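Local coordinates for protein leucine--tRNA ligase (Agrobacterium radiobacter, PDB 5AH5) that probably joins leucine to tRNA(Leu) at the expense of ATP, as a class I aminoacyl-tRNA synthetase, at residues K32-E37 with S70-M75; E160-A165 with S418-W423. One frame throughout, in Å; residues are numbered along the deposited sequence.

Read from the N terminus, the chain closes contact 1 before contact 2 opens, so the two stand in series and neither nests in nor crosses the other. Contact 1 joins strand 32-37 to strand 70-72 after a short excursion dominated by helix 48-66, within the parallel four-stranded sheet of the catalytic domain. Contact 2 spans far more sequence: 252 residues, among them the editing domain, separate 160-165 from 418-423, and the chain returns to lay strand 415-419 near strand 162-164, both members of a branched antiparallel sheet. The centres of contacts 1 and 2 lie about 33 Å apart and the two do not touch: one is a local crossover, the other a long-range closure.

Contact 1: residues K32-E37 with S70-M75; sequences KFYVLE and SVLHPM
The ring of Tyr-34 lies between two leucines: CD2 of Leu-72 covers one face, offset toward the rim and 4.0 Å from the ring centroid in a CH-pi contact, while CD2 of Leu-36 from its own strand covers the opposite face. Pro-74 CG meets the edge in the ring plane, beside CE1, and the phenol OH is bonded beyond the segments to the carbonyl of Phe-497. The imidazole of His-73 is met at its edge instead. Its NE2 donates to Glu-37 OE2 over 2.6 Å, nearly straight at 168°, on the syn side of a carboxylate turned 87° from the ring. Val-35 O lies 3.3 Å from His-73 CD2, near the same plane. The bend of Glu-37 at chi2 (101°) turns its carboxylate to meet the ring. Glu-37 OE1 is hydrogen-bonded to Tyr-117 OH, so each carboxylate oxygen has a partner; a water that accepts from Glu-37 N also donates to Pro-74 O. Along the backbones, three hydrogen bonds join the parallel strands: Phe-33 N to Ser-70 O, Leu-72 N to Phe-33 O at 2.9 Å, and the longer Val-35 N to Leu-72 O at 3.2 Å. On the face of Phe-33 and Val-71, Val-35 CG1 packs 4.0 Å from Val-71 CG1, and Gln-64 of helix 48-66 touches Phe-33 and Val-71. Two parallel neighbouring strands, 32-37 and 70-72, linked through helix 48-66, make a beta-alpha-beta crossover of the class I Rossmann-like catalytic domain, with the side chain of Glu-37 about 6 Å from the bound leucyl-adenylate analogue.

Contact 2: residues E160-A165 with S418-W423; sequences EQTVLA and SRQRYW
With CG anti to the carbonyl carbon and a bend at chi2 (63°), Gln-420 turns its amide back toward Val-163, whose N donates to OE1 over 2.8 Å in the plane of the amide carbonyl. Thr-162 holds OG1 anti to its own N (chi1 179°), which places the hydroxyl where Gln-420 N reaches it at 3.0 Å. Side chain and backbone of Gln-420, the centre of an inverse gamma turn, thus grip consecutive residues of the facing strand. Arg-421 reaches the start of 160-165: its NH2 bonds Glu-160 O at 2.7 Å, on a carbonyl lone pair, and pairs with Glu-160 OE1 at 2.7 Å in a salt bridge, carboxylate and guanidinium planes 45° apart. Glu-85 takes the charge of Arg-421 NH1 as well. The guanidinium of Arg-419 lies with one face over Leu-164 CA, while its CD touches Val-163 O at 3.0 Å; NE is salt-bridged to Asp-488. Gln-161 and Thr-162 form a G1 beta bulge opposite Asp-157. The junction is therefore polar although largely buried: its two arginines have acidic partners, which would probably offset their charge, and directional bonds set how the returning chain meets strand 162-164.

Contact 1: residues K32-E37 with S70-M75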
# COMPACT_ATOMS: atom_id res chain seq x y z
N LYS B 32 14.67 -16.38 0.11
CA LYS B 32 13.88 -15.61 -0.86
C LYS B 32 13.55 -14.28 -0.19
O LYS B 32 13.35 -14.20 1.03
CB LYS B 32 12.59 -16.34 -1.21
CG LYS B 32 11.51 -16.43 -0.09
CD LYS B 32 10.53 -15.23 -0.14
CE LYS B 32 9.37 -15.41 0.83
NZ LYS B 32 8.53 -14.17 0.82
N PHE B 33 13.47 -13.25 -0.98
CA PHE B 33 12.95 -11.99 -0.50
C PHE B 33 12.25 -11.27 -1.66
O PHE B 33 12.84 -11.05 -2.66
CB PHE B 33 14.09 -11.12 -0.01
CG PHE B 33 13.62 -9.99 0.88
CD1 PHE B 33 13.25 -10.23 2.19
CD2 PHE B 33 13.57 -8.70 0.41
CE1 PHE B 33 12.81 -9.18 3.00
CE2 PHE B 33 13.15 -7.66 1.24
CZ PHE B 33 12.76 -7.88 2.51
N TYR B 34 11.02 -10.89 -1.45
CA TYR B 34 10.19 -10.22 -2.45
C TYR B 34 9.85 -8.81 -1.95
O TYR B 34 9.03 -8.65 -1.09
CB TYR B 34 8.91 -11.04 -2.61
CG TYR B 34 7.97 -10.67 -3.79
CD1 TYR B 34 8.32 -9.75 -4.74
CD2 TYR B 34 6.75 -11.32 -3.94
CE1 TYR B 34 7.45 -9.45 -5.79
CE2 TYR B 34 5.88 -11.04 -5.00
CZ TYR B 34 6.27 -10.13 -5.92
OH TYR B 34 5.42 -9.81 -6.94
N VAL B 35 10.45 -7.82 -2.55
CA VAL B 35 10.16 -6.44 -2.24
C VAL B 35 9.52 -5.82 -3.48
O VAL B 35 10.06 -5.93 -4.52
CB VAL B 35 11.42 -5.63 -1.88
CG1 VAL B 35 12.61 -5.92 -2.76
CG2 VAL B 35 11.13 -4.13 -1.88
N LEU B 36 8.39 -5.15 -3.33
CA LEU B 36 7.86 -4.38 -4.45
C LEU B 36 7.21 -3.13 -3.98
O LEU B 36 7.01 -2.95 -2.79
CB LEU B 36 6.87 -5.23 -5.24
CG LEU B 36 5.43 -5.49 -4.86
CD1 LEU B 36 4.69 -6.13 -6.02
CD2 LEU B 36 5.35 -6.36 -3.68
N GLU B 37 6.87 -2.30 -4.95
CA GLU B 37 6.26 -1.02 -4.75
C GLU B 37 5.01 -0.97 -5.63
O GLU B 37 4.87 -1.76 -6.60
CB GLU B 37 7.16 0.08 -5.28
CG GLU B 37 8.56 0.18 -4.72
CD GLU B 37 9.59 -0.40 -5.62
OE1 GLU B 37 9.38 -0.39 -6.86
OE2 GLU B 37 10.66 -0.85 -5.09
N SER B 70 17.96 -14.14 -2.23
CA SER B 70 17.51 -14.22 -3.64
C SER B 70 16.26 -13.33 -3.78
O SER B 70 15.17 -13.68 -3.30
CB SER B 70 17.18 -15.67 -4.03
OG SER B 70 16.86 -15.69 -5.42
N VAL B 71 16.47 -12.16 -4.33
CA VAL B 71 15.52 -11.04 -4.23
C VAL B 71 14.72 -10.91 -5.59
O VAL B 71 15.35 -10.83 -6.64
CB VAL B 71 16.31 -9.73 -3.97
CG1 VAL B 71 15.40 -8.51 -4.07
CG2 VAL B 71 16.98 -9.76 -2.55
N LEU B 72 13.42 -10.94 -5.53
CA LEU B 72 12.57 -10.50 -6.62
C LEU B 72 12.21 -9.02 -6.37
O LEU B 72 11.52 -8.73 -5.43
CB LEU B 72 11.31 -11.35 -6.70
CG LEU B 72 10.28 -10.92 -7.80
CD1 LEU B 72 10.97 -10.71 -9.10
CD2 LEU B 72 9.16 -11.94 -7.98
N HIS B 73 12.73 -8.12 -7.17
CA HIS B 73 12.33 -6.74 -7.16
C HIS B 73 11.85 -6.34 -8.60
O HIS B 73 12.63 -5.95 -9.40
CB HIS B 73 13.51 -5.90 -6.85
CG HIS B 73 13.20 -4.46 -6.61
ND1 HIS B 73 14.10 -3.48 -6.93
CD2 HIS B 73 12.15 -3.84 -6.02
CE1 HIS B 73 13.61 -2.30 -6.62
NE2 HIS B 73 12.43 -2.49 -6.05
N PRO B 74 10.55 -6.37 -8.85
CA PRO B 74 10.08 -6.29 -10.23
C PRO B 74 9.34 -5.00 -10.45
O PRO B 74 8.97 -4.35 -9.49
CB PRO B 74 9.07 -7.43 -10.26
CG PRO B 74 8.39 -7.32 -8.95
CD PRO B 74 9.48 -6.88 -7.96
N MET B 75 9.04 -4.68 -11.70
CA MET B 75 8.32 -3.46 -12.04
C MET B 75 7.53 -3.74 -13.35
O MET B 75 7.91 -4.51 -14.23
CB MET B 75 9.29 -2.26 -12.25
CG MET B 75 8.61 -0.93 -12.74
SD MET B 75 7.26 -0.41 -11.71
CE MET B 75 8.15 -0.14 -10.13
O HOH W 1 8.46 -2.92 -7.34

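Contact 2: residues E160-A165 with S418-W423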
# COMPACT_ATOMS: atom_id res chain seq x y z
N GLU B 160 -17.58 10.64 -16.36
CA GLU B 160 -16.82 9.51 -16.92
C GLU B 160 -17.71 8.71 -17.85
O GLU B 160 -17.19 7.89 -18.61
CB GLU B 160 -16.39 8.46 -15.89
CG GLU B 160 -15.30 8.72 -14.91
CD GLU B 160 -14.07 9.43 -15.43
OE1 GLU B 160 -13.65 9.23 -16.58
OE2 GLU B 160 -13.54 10.19 -14.62
N GLN B 161 -19.03 8.83 -17.67
CA GLN B 161 -19.98 8.01 -18.40
C GLN B 161 -19.75 6.54 -18.10
O GLN B 161 -19.82 5.66 -18.97
CB GLN B 161 -19.94 8.34 -19.93
CG GLN B 161 -20.50 9.75 -20.24
CD GLN B 161 -22.03 9.74 -20.17
OE1 GLN B 161 -22.69 9.09 -21.00
NE2 GLN B 161 -22.62 10.44 -19.19
N THR B 162 -19.52 6.24 -16.84
CA THR B 162 -19.50 4.86 -16.46
C THR B 162 -19.94 4.59 -15.09
O THR B 162 -19.95 5.48 -14.22
CB THR B 162 -18.08 4.23 -16.71
OG1 THR B 162 -18.05 2.85 -16.30
CG2 THR B 162 -17.00 5.01 -16.04
N VAL B 163 -20.29 3.34 -14.89
CA VAL B 163 -20.52 2.84 -13.57
C VAL B 163 -19.16 2.85 -12.82
O VAL B 163 -18.11 2.68 -13.44
CB VAL B 163 -21.14 1.44 -13.68
CG1 VAL B 163 -21.05 0.67 -12.39
CG2 VAL B 163 -22.54 1.53 -14.14
N LEU B 164 -19.19 3.12 -11.51
CA LEU B 164 -18.00 3.08 -10.62
C LEU B 164 -18.28 2.17 -9.42
O LEU B 164 -19.41 2.05 -8.99
CB LEU B 164 -17.67 4.47 -10.07
CG LEU B 164 -17.18 5.48 -11.10
CD1 LEU B 164 -16.95 6.77 -10.37
CD2 LEU B 164 -15.94 5.04 -11.87
N ALA B 165 -17.24 1.56 -8.87
CA ALA B 165 -17.33 0.81 -7.59
C ALA B 165 -17.55 1.76 -6.40
O ALA B 165 -17.24 2.92 -6.51
CB ALA B 165 -16.06 -0.03 -7.37
N SER B 418 -17.67 -3.94 -13.89
CA SER B 418 -17.96 -3.62 -15.27
C SER B 418 -18.02 -2.12 -15.52
O SER B 418 -18.64 -1.36 -14.78
CB SER B 418 -19.21 -4.36 -15.78
OG SER B 418 -20.30 -4.36 -14.88
N ARG B 419 -17.32 -1.71 -16.57
CA ARG B 419 -17.15 -0.32 -16.91
C ARG B 419 -17.59 -0.12 -18.37
O ARG B 419 -17.21 -0.91 -19.22
CB ARG B 419 -15.67 0.07 -16.72
CG ARG B 419 -15.22 -0.18 -15.28
CD ARG B 419 -15.87 0.82 -14.34
NE ARG B 419 -15.41 0.59 -12.98
CZ ARG B 419 -16.05 -0.12 -12.09
NH1 ARG B 419 -17.24 -0.67 -12.37
NH2 ARG B 419 -15.50 -0.29 -10.88
N GLN B 420 -18.30 0.96 -18.65
CA GLN B 420 -18.78 1.26 -20.04
C GLN B 420 -17.73 2.06 -20.70
O GLN B 420 -17.92 3.21 -21.13
CB GLN B 420 -20.16 1.95 -20.08
CG GLN B 420 -21.31 1.12 -19.42
CD GLN B 420 -21.08 0.89 -17.88
OE1 GLN B 420 -20.83 1.85 -17.20
NE2 GLN B 420 -21.15 -0.35 -17.39
N ARG B 421 -16.60 1.42 -20.86
CA ARG B 421 -15.39 2.08 -21.36
C ARG B 421 -14.65 1.16 -22.32
O ARG B 421 -14.71 -0.01 -22.16
CB ARG B 421 -14.51 2.34 -20.14
CG ARG B 421 -15.00 3.53 -19.37
CD ARG B 421 -14.22 4.63 -20.02
NE ARG B 421 -14.66 5.83 -19.52
CZ ARG B 421 -13.89 6.90 -19.35
NH1 ARG B 421 -12.62 6.99 -19.72
NH2 ARG B 421 -14.50 7.91 -18.82
N TYR B 422 -13.97 1.76 -23.28
CA TYR B 422 -13.12 1.08 -24.23
C TYR B 422 -11.81 0.49 -23.59
O TYR B 422 -11.48 -0.69 -23.81
CB TYR B 422 -12.71 2.06 -25.32
CG TYR B 422 -11.69 1.53 -26.32
CD1 TYR B 422 -12.04 0.62 -27.34
CD2 TYR B 422 -10.40 1.98 -26.31
CE1 TYR B 422 -11.09 0.17 -28.26
CE2 TYR B 422 -9.46 1.49 -27.17
CZ TYR B 422 -9.83 0.60 -28.19
OH TYR B 422 -8.86 0.15 -29.07
N TRP B 423 -11.10 1.30 -22.80
CA TRP B 423 -9.70 1.01 -22.51
C TRP B 423 -9.63 0.25 -21.21
O TRP B 423 -9.39 0.83 -20.12
CB TRP B 423 -8.87 2.28 -22.56
CG TRP B 423 -7.42 2.00 -22.43
CD1 TRP B 423 -6.61 2.35 -21.36
CD2 TRP B 423 -6.58 1.28 -23.36
NE1 TRP B 423 -5.34 1.92 -21.59
CE2 TRP B 423 -5.29 1.23 -22.79
CE3 TRP B 423 -6.80 0.63 -24.61
CZ2 TRP B 423 -4.20 0.63 -23.44
CZ3 TRP B 423 -5.72 0.01 -25.25
CH2 TRP B 423 -4.44 -0.02 -24.65